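Side-chain contact in uncharacterized protein (Streptococcus mutans, PDB 2QKP), which is of unknown function, but carries in this C-terminal piece a PAS domain, a fold commonly used for sensing and signalling, within a longer hemerythrin-like domain-containing protein: residues Lys80-Leu85 / Gln121-Tyr126. Residues are numbered along the deposited sequence; the frame is centred on the assembly and turned at random.
Sequences KVFELL and QGVLEY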
loop_
_atom_site.group_PDB
_atom_site.type_symbol
_atom_site.label_atom_id
_atom_site.label_comp_id
_atom_site.label_asym_id
_atom_site.label_seq_id
_atom_site.Cartn_x
_atom_site.Cartn_y
_atom_site.Cartn_z
ATOM N N LYS A 80 11.806 -2.206 20.925
ATOM C CA LYS A 80 12.928 -3.011 20.431
ATOM C C LYS A 80 12.870 -3.124 18.905
ATOM O O LYS A 80 13.912 -3.103 18.243
ATOM C CB LYS A 80 12.926 -4.425 21.016
ATOM C CG LYS A 80 13.274 -4.493 22.503
ATOM C CD LYS A 80 13.479 -5.929 22.957
ATOM C CE LYS A 80 12.209 -6.525 23.564
ATOM N NZ LYS A 80 12.529 -7.680 24.478
ATOM N N VAL A 81 11.654 -3.279 18.379
ATOM C CA VAL A 81 11.448 -3.273 16.921
ATOM C C VAL A 81 11.938 -1.948 16.332
ATOM O O VAL A 81 12.672 -1.930 15.336
ATOM C CB VAL A 81 9.972 -3.509 16.515
ATOM C CG1 VAL A 81 9.804 -3.275 15.013
ATOM C CG2 VAL A 81 9.497 -4.920 16.927
ATOM N N PHE A 82 11.518 -0.832 16.923
ATOM C CA PHE A 82 11.903 0.497 16.376
ATOM C C PHE A 82 13.411 0.674 16.395
ATOM O O PHE A 82 13.988 1.242 15.479
ATOM C CB PHE A 82 11.256 1.636 17.173
ATOM C CG PHE A 82 9.844 1.963 16.737
ATOM C CD1 PHE A 82 8.957 0.953 16.380
ATOM C CD2 PHE A 82 9.402 3.278 16.719
ATOM C CE1 PHE A 82 7.624 1.246 15.978
ATOM C CE2 PHE A 82 8.079 3.580 16.332
ATOM C CZ PHE A 82 7.199 2.557 15.964
ATOM N N GLU A 83 14.061 0.163 17.441
ATOM C CA GLU A 83 15.507 0.271 17.521
ATOM C C GLU A 83 16.235 -0.499 16.406
ATOM O O GLU A 83 17.195 0.015 15.805
ATOM C CB GLU A 83 16.035 -0.175 18.904
ATOM C CG GLU A 83 17.555 -0.036 18.930
ATOM C CD GLU A 83 18.200 -0.280 20.274
ATOM O OE1 GLU A 83 17.886 -1.316 20.917
ATOM O OE2 GLU A 83 19.066 0.558 20.656
ATOM N N LEU A 84 15.791 -1.719 16.144
ATOM C CA LEU A 84 16.368 -2.569 15.099
ATOM C C LEU A 84 16.256 -1.878 13.753
ATOM O O LEU A 84 17.196 -1.871 12.968
ATOM C CB LEU A 84 15.604 -3.889 14.980
ATOM C CG LEU A 84 15.920 -5.008 15.981
ATOM C CD1 LEU A 84 14.777 -6.028 16.015
ATOM C CD2 LEU A 84 17.245 -5.659 15.581
ATOM N N LEU A 85 15.072 -1.331 13.471
ATOM C CA LEU A 85 14.830 -0.670 12.184
ATOM C C LEU A 85 15.656 0.602 12.030
ATOM O O LEU A 85 16.257 0.822 10.987
ATOM C CB LEU A 85 13.315 -0.357 12.037
ATOM C CG LEU A 85 12.417 -1.578 11.963
ATOM C CD1 LEU A 85 10.905 -1.137 11.992
ATOM C CD2 LEU A 85 12.713 -2.533 10.764
ATOM N N GLN A 121 13.529 7.939 8.082
ATOM C CA GLN A 121 12.377 8.844 8.051
ATOM C C GLN A 121 11.201 8.403 8.928
ATOM O O GLN A 121 10.222 9.151 9.096
ATOM C CB GLN A 121 11.910 9.011 6.607
ATOM C CG GLN A 121 12.998 9.456 5.652
ATOM C CD GLN A 121 13.632 10.774 6.058
ATOM O OE1 GLN A 121 12.971 11.653 6.614
ATOM N NE2 GLN A 121 14.931 10.908 5.800
ATOM N N GLY A 122 11.289 7.213 9.506
ATOM C CA GLY A 122 10.258 6.758 10.438
ATOM C C GLY A 122 9.968 5.288 10.257
ATOM O O GLY A 122 10.707 4.580 9.561
ATOM N N VAL A 123 8.900 4.829 10.908
ATOM C CA VAL A 123 8.541 3.408 10.802
ATOM C C VAL A 123 7.144 3.272 10.208
ATOM O O VAL A 123 6.211 3.931 10.669
ATOM C CB VAL A 123 8.593 2.744 12.158
ATOM C CG1 VAL A 123 8.012 1.338 12.091
ATOM C CG2 VAL A 123 10.064 2.672 12.642
ATOM N N LEU A 124 7.035 2.420 9.185
ATOM C CA LEU A 124 5.766 2.137 8.506
ATOM C C LEU A 124 5.272 0.776 8.993
ATOM O O LEU A 124 5.995 -0.212 8.843
ATOM C CB LEU A 124 6.009 2.121 6.983
ATOM C CG LEU A 124 4.915 1.558 6.076
ATOM C CD1 LEU A 124 3.650 2.394 6.224
ATOM C CD2 LEU A 124 5.388 1.535 4.651
ATOM N N GLU A 125 4.063 0.715 9.560
ATOM C CA GLU A 125 3.460 -0.566 9.940
ATOM C C GLU A 125 2.294 -0.859 9.003
ATOM O O GLU A 125 1.465 0.027 8.750
ATOM C CB GLU A 125 2.976 -0.532 11.396
ATOM C CG GLU A 125 2.313 -1.850 11.852
ATOM C CD GLU A 125 1.860 -1.844 13.308
ATOM O OE1 GLU A 125 2.042 -0.817 14.006
ATOM O OE2 GLU A 125 1.338 -2.887 13.746
ATOM N N TYR A 126 2.252 -2.066 8.451
ATOM C CA TYR A 126 1.114 -2.458 7.637
ATOM C C TYR A 126 0.674 -3.876 7.973
ATOM O O TYR A 126 1.511 -4.803 8.199
ATOM C CB TYR A 126 1.383 -2.253 6.134
ATOM C CG TYR A 126 2.673 -2.826 5.569
ATOM C CD1 TYR A 126 2.681 -4.085 4.958
ATOM C CD2 TYR A 126 3.871 -2.103 5.611
ATOM C CE1 TYR A 126 3.838 -4.598 4.404
ATOM C CE2 TYR A 126 5.042 -2.605 5.063
ATOM C CZ TYR A 126 5.004 -3.861 4.453
ATOM O OH TYR A 126 6.150 -4.398 3.922
#
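Leu85 is tied at both ends of its backbone, its N donating to Val81 O at 3.1 Å within the helix and its O accepting from Arg114 NH2, while its side chain meets Val123 on the sheet. Leu85 CD1 lies 3.8 Å from Val123 CG1 and 4.0 Å from Val123 CG2, the two side chains crossing at about a right angle. The other helix partner is Phe82, one turn earlier. With chi1 at -84° its ring leaves the backbone opposite the carbonyl carbon and reaches across to Val123. Val123 CG2 stands over the middle of one ring face, 4.0 Å from the centroid and 5° off the normal, a well-centred CH-pi contact. The second methyl, CG1, is anti to the valine N (chi1 171°) and reaches Phe82 CE1 at 3.9 Å. Both branches of Val123 thus touch both helix residues, in a purely apolar joint. Phe82 also touches Val35 on the adjoining strand. Just before Val123 the strand carries a classic beta bulge, Gln121 and Gly122 together pairing with Val113. A helix laid over the central strand of a five-stranded antiparallel sheet of order 2-1-5-4-3 is characteristic of the PAS fold.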